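Local atomic coordinates of protein Bug27 (Bordetella pertussis, PDB entry 2QPQ), a protein that probably binds a small solute in the periplasm as a Venus-flytrap receptor of the Bug family, related to tripartite tricarboxylate transporter receptors. Residues L10-T15 and N31-S36; D23-L28 and L68-S73; N227-L232 and K280-D285. One frame throughout, in Å; residues are numbered along the deposited sequence.

Contact 1. Residues L10-T15 and N31-S36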
loop_
_atom_site.group_PDB
_atom_site.type_symbol
_atom_site.label_atom_id
_atom_site.label_comp_id
_atom_site.label_asym_id
_atom_site.label_seq_id
_atom_site.Cartn_x
_atom_site.Cartn_y
_atom_site.Cartn_z
ATOM N N LEU A 10 7.315 -7.735 -22.123
ATOM C CA LEU A 10 6.492 -6.787 -21.379
ATOM C C LEU A 10 7.426 -5.828 -20.637
ATOM O O LEU A 10 8.588 -6.133 -20.368
ATOM C CB LEU A 10 5.548 -7.499 -20.399
ATOM C CG LEU A 10 4.246 -8.187 -20.812
ATOM C CD1 LEU A 10 4.222 -8.830 -22.170
ATOM C CD2 LEU A 10 3.862 -9.175 -19.707
ATOM N N ASP A 11 6.919 -4.643 -20.349
ATOM C CA ASP A 11 7.677 -3.637 -19.626
ATOM C C ASP A 11 6.800 -3.290 -18.429
ATOM O O ASP A 11 5.732 -2.744 -18.593
ATOM C CB ASP A 11 7.866 -2.428 -20.531
ATOM C CG ASP A 11 8.719 -1.336 -19.896
ATOM O OD1 ASP A 11 9.455 -1.630 -18.901
ATOM O OD2 ASP A 11 8.678 -0.193 -20.410
ATOM N N ILE A 12 7.222 -3.689 -17.237
ATOM C CA ILE A 12 6.421 -3.500 -16.038
ATOM C C ILE A 12 7.105 -2.358 -15.300
ATOM O O ILE A 12 8.276 -2.477 -14.907
ATOM C CB ILE A 12 6.389 -4.782 -15.168
ATOM C CG1 ILE A 12 5.676 -5.932 -15.903
ATOM C CG2 ILE A 12 5.726 -4.538 -13.802
ATOM C CD1 ILE A 12 5.806 -7.265 -15.140
ATOM N N ILE A 13 6.382 -1.259 -15.130
ATOM C CA ILE A 13 6.976 -0.052 -14.539
ATOM C C ILE A 13 6.519 0.006 -13.107
ATOM O O ILE A 13 5.313 0.038 -12.825
ATOM C CB ILE A 13 6.564 1.251 -15.304
ATOM C CG1 ILE A 13 6.927 1.212 -16.819
ATOM C CG2 ILE A 13 7.150 2.482 -14.582
ATOM C CD1 ILE A 13 8.373 0.928 -17.110
ATOM N N VAL A 14 7.475 -0.069 -12.184
ATOM C CA VAL A 14 7.143 -0.082 -10.763
ATOM C C VAL A 14 7.187 1.346 -10.195
ATOM O O VAL A 14 8.158 2.046 -10.408
ATOM C CB VAL A 14 8.096 -1.003 -9.960
ATOM C CG1 VAL A 14 7.541 -1.209 -8.574
ATOM C CG2 VAL A 14 8.279 -2.347 -10.666
ATOM N N THR A 15 6.146 1.723 -9.452
ATOM C CA THR A 15 5.936 3.103 -8.978
ATOM C C THR A 15 6.692 3.358 -7.692
ATOM O O THR A 15 6.736 4.477 -7.215
ATOM C CB THR A 15 4.439 3.365 -8.673
ATOM O OG1 THR A 15 3.921 2.293 -7.859
ATOM C CG2 THR A 15 3.626 3.517 -9.975
ATOM N N ASN A 31 9.414 -12.551 -12.929
ATOM C CA ASN A 31 10.133 -13.822 -12.883
ATOM C C ASN A 31 9.361 -15.014 -13.445
ATOM O O ASN A 31 9.876 -15.740 -14.272
ATOM C CB ASN A 31 10.601 -14.121 -11.437
ATOM C CG ASN A 31 11.386 -15.462 -11.314
ATOM O OD1 ASN A 31 10.918 -16.437 -10.678
ATOM N ND2 ASN A 31 12.584 -15.505 -11.921
ATOM N N TYR A 32 8.156 -15.242 -12.953
ATOM C CA TYR A 32 7.331 -16.361 -13.400
ATOM C C TYR A 32 6.598 -16.113 -14.721
ATOM O O TYR A 32 6.272 -17.055 -15.435
ATOM C CB TYR A 32 6.340 -16.753 -12.322
ATOM C CG TYR A 32 7.005 -17.298 -11.090
ATOM C CD1 TYR A 32 7.595 -18.551 -11.096
ATOM C CD2 TYR A 32 7.044 -16.552 -9.912
ATOM C CE1 TYR A 32 8.228 -19.061 -9.967
ATOM C CE2 TYR A 32 7.662 -17.052 -8.771
ATOM C CZ TYR A 32 8.250 -18.317 -8.808
ATOM O OH TYR A 32 8.872 -18.809 -7.680
ATOM N N LEU A 33 6.334 -14.846 -15.024
ATOM C CA LEU A 33 5.714 -14.436 -16.274
ATOM C C LEU A 33 6.705 -14.638 -17.417
ATOM O O LEU A 33 6.307 -15.070 -18.488
ATOM C CB LEU A 33 5.297 -12.967 -16.195
ATOM C CG LEU A 33 3.915 -12.510 -16.645
ATOM C CD1 LEU A 33 2.783 -13.394 -16.128
ATOM C CD2 LEU A 33 3.693 -11.033 -16.247
ATOM N N THR A 34 7.985 -14.315 -17.181
ATOM C CA THR A 34 9.062 -14.571 -18.155
ATOM C C THR A 34 9.110 -16.066 -18.519
ATOM O O THR A 34 9.167 -16.435 -19.698
ATOM C CB THR A 34 10.439 -14.088 -17.628
ATOM O OG1 THR A 34 10.460 -12.655 -17.567
ATOM C CG2 THR A 34 11.591 -14.570 -18.527
ATOM N N GLU A 35 9.083 -16.901 -17.483
ATOM C CA GLU A 35 9.005 -18.355 -17.627
ATOM C C GLU A 35 7.820 -18.772 -18.502
ATOM O O GLU A 35 8.017 -19.309 -19.596
ATOM C CB GLU A 35 8.918 -19.015 -16.249
ATOM C CG GLU A 35 10.158 -18.846 -15.384
ATOM C CD GLU A 35 10.107 -19.686 -14.109
ATOM O OE1 GLU A 35 9.213 -20.574 -14.016
ATOM O OE2 GLU A 35 10.963 -19.456 -13.204
ATOM N N SER A 36 6.595 -18.513 -18.034
ATOM C CA SER A 36 5.414 -18.698 -18.866
ATOM C C SER A 36 5.422 -17.706 -20.029
ATOM O O SER A 36 6.262 -16.801 -20.065
ATOM C CB SER A 36 4.146 -18.547 -18.030
ATOM O OG SER A 36 3.783 -19.804 -17.502
#
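L33, in the last turn of helix 21-35, sets one methyl, CD2, against two residues of strand 10-14. Its CD2 lies 3.9 Å from CD2 of L10, and the two leucine side chains cross at about a right angle, so they meet methyl to methyl and do not run alongside each other. The second approach is looser: CD1 of I12, at the end of its extended branch, stands 4.5 Å from the same L33 CD2. L10 and I12 are two apart in the strand, and both CB atoms point at the helix, which is why one leucine can serve both. CG of L10 is anti to its carbonyl carbon (chi1 -78°), and from there the CD2 branch meets L33.

The backbones stay well apart, the nearest CA atoms, those of L10 and T34, being 8.8 Å from each other, and only 82 Å² is buried in all. Further out, L246 covers L10, while I250 and V253 of the same helix 240-254 pack on L33; A26, two turns earlier in helix 21-35, also touches I12. The contact joins the first strand and the helix of the beta-alpha-beta unit 10-14, 21-35, 41-45. With no hydrogen bond between the segments, its cohesion is purely apolar and shared with helix 240-254.

Contact 2. Residues D23-L28 and L68-S73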
loop_
_atom_site.group_PDB
_atom_site.type_symbol
_atom_site.label_atom_id
_atom_site.label_comp_id
_atom_site.label_asym_id
_atom_site.label_seq_id
_atom_site.Cartn_x
_atom_site.Cartn_y
_atom_site.Cartn_z
ATOM N N ASP A 23 7.638 -3.397 -5.325
ATOM C CA ASP A 23 8.755 -3.849 -6.177
ATOM C C ASP A 23 8.902 -5.381 -6.050
ATOM O O ASP A 23 9.173 -6.083 -7.016
ATOM C CB ASP A 23 10.040 -3.159 -5.733
ATOM C CG ASP A 23 11.268 -3.740 -6.380
ATOM O OD1 ASP A 23 11.642 -3.295 -7.494
ATOM O OD2 ASP A 23 11.876 -4.651 -5.754
ATOM N N MET A 24 8.737 -5.880 -4.840
ATOM C CA MET A 24 8.938 -7.325 -4.585
ATOM C C MET A 24 7.914 -8.135 -5.423
ATOM O O MET A 24 8.259 -9.113 -6.099
ATOM C CB MET A 24 8.732 -7.606 -3.094
ATOM C CG MET A 24 8.813 -9.101 -2.712
ATOM S SD MET A 24 7.283 -10.046 -2.893
ATOM C CE MET A 24 6.340 -9.536 -1.452
ATOM N N LEU A 25 6.649 -7.738 -5.341
ATOM C CA LEU A 25 5.600 -8.400 -6.098
ATOM C C LEU A 25 5.776 -8.266 -7.616
ATOM O O LEU A 25 5.597 -9.239 -8.351
ATOM C CB LEU A 25 4.243 -7.883 -5.662
ATOM C CG LEU A 25 3.792 -8.178 -4.238
ATOM C CD1 LEU A 25 2.623 -7.242 -3.855
ATOM C CD2 LEU A 25 3.403 -9.688 -4.096
ATOM N N ALA A 26 6.095 -7.064 -8.092
ATOM C CA ALA A 26 6.384 -6.890 -9.517
ATOM C C ALA A 26 7.512 -7.829 -9.987
ATOM O O ALA A 26 7.375 -8.509 -11.004
ATOM C CB ALA A 26 6.695 -5.389 -9.861
ATOM N N ARG A 27 8.595 -7.910 -9.223
ATOM C CA ARG A 27 9.731 -8.762 -9.595
ATOM C C ARG A 27 9.391 -10.258 -9.482
ATOM O O ARG A 27 9.866 -11.062 -10.317
ATOM C CB ARG A 27 10.987 -8.383 -8.765
ATOM C CG ARG A 27 11.468 -7.006 -9.149
ATOM C CD ARG A 27 12.698 -6.551 -8.425
ATOM N NE ARG A 27 13.050 -5.196 -8.885
ATOM C CZ ARG A 27 13.746 -4.922 -9.981
ATOM N NH1 ARG A 27 14.202 -5.921 -10.756
ATOM N NH2 ARG A 27 14.005 -3.652 -10.292
ATOM N N LEU A 28 8.543 -10.611 -8.502
ATOM C CA LEU A 28 8.073 -11.997 -8.334
ATOM C C LEU A 28 7.217 -12.391 -9.560
ATOM O O LEU A 28 7.455 -13.446 -10.193
ATOM C CB LEU A 28 7.326 -12.174 -7.001
ATOM C CG LEU A 28 6.716 -13.503 -6.492
ATOM C CD1 LEU A 28 7.800 -14.526 -6.227
ATOM C CD2 LEU A 28 5.935 -13.286 -5.221
ATOM N N LEU A 68 2.884 -2.000 -18.533
ATOM C CA LEU A 68 2.051 -2.136 -17.343
ATOM C C LEU A 68 2.640 -1.286 -16.226
ATOM O O LEU A 68 3.833 -0.970 -16.238
ATOM C CB LEU A 68 1.983 -3.600 -16.889
ATOM C CG LEU A 68 1.331 -4.628 -17.814
ATOM C CD1 LEU A 68 2.421 -5.200 -18.698
ATOM C CD2 LEU A 68 0.735 -5.758 -16.942
ATOM N N LEU A 69 1.792 -0.905 -15.284
ATOM C CA LEU A 69 2.193 -0.091 -14.154
ATOM C C LEU A 69 1.930 -0.889 -12.896
ATOM O O LEU A 69 0.802 -1.298 -12.659
ATOM C CB LEU A 69 1.379 1.215 -14.123
ATOM C CG LEU A 69 1.904 2.191 -13.059
ATOM C CD1 LEU A 69 3.277 2.802 -13.472
ATOM C CD2 LEU A 69 0.833 3.285 -12.839
ATOM N N MET A 70 2.977 -1.165 -12.126
ATOM C CA MET A 70 2.789 -1.828 -10.828
ATOM C C MET A 70 2.499 -0.766 -9.768
ATOM O O MET A 70 3.320 0.114 -9.553
ATOM C CB MET A 70 4.027 -2.641 -10.405
ATOM C CG MET A 70 3.704 -3.402 -9.092
ATOM S SD MET A 70 2.952 -5.030 -9.469
ATOM C CE MET A 70 2.298 -5.472 -7.881
ATOM N N VAL A 71 1.337 -0.856 -9.143
ATOM C CA VAL A 71 0.833 0.162 -8.210
ATOM C C VAL A 71 0.539 -0.413 -6.830
ATOM O O VAL A 71 0.274 -1.617 -6.654
ATOM C CB VAL A 71 -0.475 0.903 -8.765
ATOM C CG1 VAL A 71 -0.145 1.691 -10.046
ATOM C CG2 VAL A 71 -1.685 -0.112 -9.059
ATOM N N ASN A 72 0.509 0.479 -5.856
ATOM C CA ASN A 72 -0.186 0.177 -4.630
ATOM C C ASN A 72 -1.196 1.295 -4.351
ATOM O O ASN A 72 -1.362 2.204 -5.171
ATOM C CB ASN A 72 0.797 -0.040 -3.472
ATOM C CG ASN A 72 1.671 1.173 -3.210
ATOM O OD1 ASN A 72 2.889 1.126 -3.397
ATOM N ND2 ASN A 72 1.073 2.237 -2.766
ATOM N N SER A 73 -1.883 1.210 -3.223
ATOM C CA SER A 73 -2.884 2.215 -2.815
ATOM C C SER A 73 -2.447 3.677 -2.943
ATOM O O SER A 73 -3.283 4.535 -3.210
ATOM C CB SER A 73 -3.370 1.921 -1.395
ATOM O OG SER A 73 -4.126 0.741 -1.424
#
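M70 lays its side chain against A26, so that three of its atoms in a row face a single methyl. CG of M70 is 3.7 Å from CB of A26, SD follows at 3.8 Å from that CB, and M70 CB is scarcely farther. The thioether then runs on along the helix: CE ends 3.8 Å from CB of L25, touching the root of that leucine and not its branch. Two torsions account for this path. CB of M70 points at the helix; with CG anti to the backbone N (chi1 -175°), a bend at chi2 (88°) turns the thioether along the helix surface.

A small residue at A26 goes with the close spacing here, since its CA comes within 6.3 Å of the M70 CA. M70 contributes 73 of the 135 Å² buried between the segments, and no hydrogen bond joins them. The same turn carries a polar pair, D23 and R27, that takes no part in the packing on M70: NE of R27 gives a hydrogen bond of 2.7 Å to OD1 of D23, part of a salt bridge. NE comes to the syn side of OD1, tilted from the carboxylate plane, while OD1 lies close to the guanidinium plane, which ties together side chains four residues apart.

Helix 21-35 packs on the parallel strands 10-14 and 67-72 of the sheet, as helices do in an alpha/beta domain. A26 also touches V14 of strand 10-14, L25 touches both H230 of strand 227-235 and L263 of helix 257-266, and M70 is flanked by L232 of that same strand 227-235, the antiparallel neighbour of 67-72.

Contact 3. Residues N227-L232 and K280-D285; sequences NQWHGL and KMVETD
Strand 227-232 and helix 280-285 run at 134° to each other, with their axes 11.1 Å apart at closest approach. The closest CA pair, W229 and M281, is still separated by 9.2 Å, a gap bridged chiefly by the indole of W229. Its CB points at the helix.

The polar side of the ring is fixed by D285: NE1 of W229 donates to OD2 of D285 over 2.7 Å with an N-H...O angle of 157°. OD2 lies near the indole plane, and the N-H reaches its anti side, tilted somewhat from the carboxylate plane; ring and carboxylate planes differ by 11°, so the two flat groups are nearly parallel, joined edge to edge. D285 OD2 also accepts from a water 3.0 Å away, and that water donates to the backbone O of N227 at 2.9 Å. The carboxylate oxygen thus has two donors, one directly from the strand and one relayed to it.

Here helix 275-296, the last of the chain, packs on the long sheet strand 227-235 of the Venus-flytrap alpha/beta fold, across the sheet from helix 21-35, to which the alternate residue H230 turns. The apolar contacts with the indole come in obliquely. CE of M281, brought round by the bend at chi3, is 3.5 Å from CD1 of W229; at the far end of the ring system, CG2 of V282 lies 4.1 Å from CH2 of W229, the valine side chain crossing the indole at about a right angle. F278 of the same helix adds an edge-to-face ring contact with W229, and V71 of strand 67-72 packs against W229 from within the sheet. D285 OD1 has a further, long and weak ion pair with R288.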
loop_
_atom_site.group_PDB
_atom_site.type_symbol
_atom_site.label_atom_id
_atom_site.label_comp_id
_atom_site.label_asym_id
_atom_site.label_seq_id
_atom_site.Cartn_x
_atom_site.Cartn_y
_atom_site.Cartn_z
ATOM N N ASN A 227 -6.703 -0.970 4.088
ATOM C CA ASN A 227 -5.873 -2.050 3.589
ATOM C C ASN A 227 -5.213 -1.665 2.251
ATOM O O ASN A 227 -5.895 -1.267 1.323
ATOM C CB ASN A 227 -6.744 -3.312 3.446
ATOM C CG ASN A 227 -5.989 -4.597 3.715
ATOM O OD1 ASN A 227 -4.763 -4.628 3.779
ATOM N ND2 ASN A 227 -6.727 -5.691 3.797
ATOM N N GLN A 228 -3.891 -1.781 2.166
ATOM C CA GLN A 228 -3.182 -1.418 0.949
ATOM C C GLN A 228 -3.188 -2.563 -0.062
ATOM O O GLN A 228 -2.758 -3.655 0.234
ATOM C CB GLN A 228 -1.752 -1.040 1.282
ATOM C CG GLN A 228 -0.824 -0.700 0.109
ATOM C CD GLN A 228 0.470 -0.117 0.628
ATOM O OE1 GLN A 228 0.435 0.806 1.423
ATOM N NE2 GLN A 228 1.598 -0.680 0.245
ATOM N N TRP A 229 -3.661 -2.276 -1.253
ATOM C CA TRP A 229 -3.644 -3.216 -2.386
ATOM C C TRP A 229 -2.432 -2.956 -3.239
ATOM O O TRP A 229 -1.773 -1.894 -3.126
ATOM C CB TRP A 229 -4.938 -3.114 -3.226
ATOM C CG TRP A 229 -5.523 -1.715 -3.476
ATOM C CD1 TRP A 229 -6.635 -1.183 -2.866
ATOM C CD2 TRP A 229 -5.099 -0.730 -4.449
ATOM N NE1 TRP A 229 -6.893 0.063 -3.375
ATOM C CE2 TRP A 229 -5.973 0.366 -4.336
ATOM C CE3 TRP A 229 -4.041 -0.661 -5.372
ATOM C CZ2 TRP A 229 -5.858 1.547 -5.144
ATOM C CZ3 TRP A 229 -3.916 0.538 -6.177
ATOM C CH2 TRP A 229 -4.827 1.621 -6.023
ATOM N N HIS A 230 -2.146 -3.930 -4.096
ATOM C CA HIS A 230 -0.945 -3.967 -4.923
ATOM C C HIS A 230 -1.391 -4.650 -6.196
ATOM O O HIS A 230 -1.879 -5.783 -6.159
ATOM C CB HIS A 230 0.170 -4.808 -4.303
ATOM C CG HIS A 230 0.580 -4.366 -2.933
ATOM N ND1 HIS A 230 -0.130 -4.719 -1.804
ATOM C CD2 HIS A 230 1.626 -3.617 -2.506
ATOM C CE1 HIS A 230 0.437 -4.164 -0.744
ATOM N NE2 HIS A 230 1.512 -3.508 -1.138
ATOM N N GLY A 231 -1.232 -3.976 -7.325
ATOM C CA GLY A 231 -1.676 -4.584 -8.552
ATOM C C GLY A 231 -1.080 -3.927 -9.740
ATOM O O GLY A 231 -0.147 -3.107 -9.609
ATOM N N LEU A 232 -1.617 -4.326 -10.906
ATOM C CA LEU A 232 -1.116 -3.905 -12.180
ATOM C C LEU A 232 -2.237 -3.211 -12.933
ATOM O O LEU A 232 -3.401 -3.702 -12.961
ATOM C CB LEU A 232 -0.597 -5.144 -12.975
ATOM C CG LEU A 232 0.759 -5.666 -12.403
ATOM C CD1 LEU A 232 1.053 -7.105 -12.778
ATOM C CD2 LEU A 232 1.932 -4.784 -12.841
ATOM N N LYS A 280 -12.950 -0.821 -10.113
ATOM C CA LYS A 280 -13.868 -0.212 -9.165
ATOM C C LYS A 280 -13.167 0.185 -7.850
ATOM O O LYS A 280 -13.425 1.269 -7.317
ATOM C CB LYS A 280 -15.055 -1.141 -8.914
ATOM C CG LYS A 280 -16.252 -0.526 -8.123
ATOM C CD LYS A 280 -17.016 0.530 -8.916
ATOM C CE LYS A 280 -18.232 1.046 -8.099
ATOM N NZ LYS A 280 -18.594 2.434 -8.500
ATOM N N MET A 281 -12.302 -0.696 -7.333
ATOM C CA MET A 281 -11.567 -0.423 -6.093
ATOM C C MET A 281 -10.692 0.813 -6.259
ATOM O O MET A 281 -10.660 1.660 -5.375
ATOM C CB MET A 281 -10.650 -1.600 -5.731
ATOM C CG MET A 281 -11.281 -2.990 -5.733
ATOM S SD MET A 281 -10.112 -4.292 -5.262
ATOM C CE MET A 281 -9.198 -3.359 -3.962
ATOM N N VAL A 282 -9.990 0.911 -7.395
ATOM C CA VAL A 282 -9.108 2.069 -7.675
ATOM C C VAL A 282 -9.950 3.352 -7.619
ATOM O O VAL A 282 -9.588 4.306 -6.944
ATOM C CB VAL A 282 -8.362 1.963 -9.052
ATOM C CG1 VAL A 282 -7.631 3.298 -9.437
ATOM C CG2 VAL A 282 -7.382 0.805 -9.064
ATOM N N GLU A 283 -11.073 3.369 -8.319
ATOM C CA GLU A 283 -11.902 4.599 -8.399
ATOM C C GLU A 283 -12.554 4.953 -7.062
ATOM O O GLU A 283 -12.605 6.105 -6.664
ATOM C CB GLU A 283 -12.939 4.446 -9.538
ATOM C CG GLU A 283 -12.233 4.440 -10.894
ATOM C CD GLU A 283 -13.189 4.421 -12.092
ATOM O OE1 GLU A 283 -14.317 4.940 -11.930
ATOM O OE2 GLU A 283 -12.788 3.931 -13.186
ATOM N N THR A 284 -13.045 3.936 -6.367
ATOM C CA THR A 284 -13.622 4.110 -5.037
ATOM C C THR A 284 -12.594 4.672 -4.041
ATOM O O THR A 284 -12.920 5.544 -3.251
ATOM C CB THR A 284 -14.154 2.780 -4.512
ATOM O OG1 THR A 284 -15.240 2.375 -5.354
ATOM C CG2 THR A 284 -14.627 2.913 -3.064
ATOM N N ASP A 285 -11.353 4.183 -4.108
ATOM C CA ASP A 285 -10.325 4.616 -3.159
ATOM C C ASP A 285 -9.831 6.013 -3.521
ATOM O O ASP A 285 -9.499 6.803 -2.660
ATOM C CB ASP A 285 -9.183 3.605 -3.087
ATOM C CG ASP A 285 -9.478 2.452 -2.114
ATOM O OD1 ASP A 285 -10.554 2.462 -1.455
ATOM O OD2 ASP A 285 -8.630 1.551 -1.978
HETATM O O HOH W 1 -6.291 1.150 -0.139
#

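Overall arrangement
All three contacts reach one mixed sheet. Contacts 1 and 2 have centres about 9 Å apart and share helix 21-35, contact 1 near its end and contact 2 nearer its start; their segments alternate along the chain, and their strands 10-14 and 67-72 pair in parallel, I13 to M70 and L68. Contact 3 follows in sequence, its centre about 13 Å from that of contact 2 and 20 Å from that of contact 1. Strand 227-235 pairs antiparallel with 67-72, and helix 275-296 covers the opposite sheet face from helix 21-35. This brings the start and end of the chain together, consistent with both belonging to the same lobe of a Venus-flytrap protein.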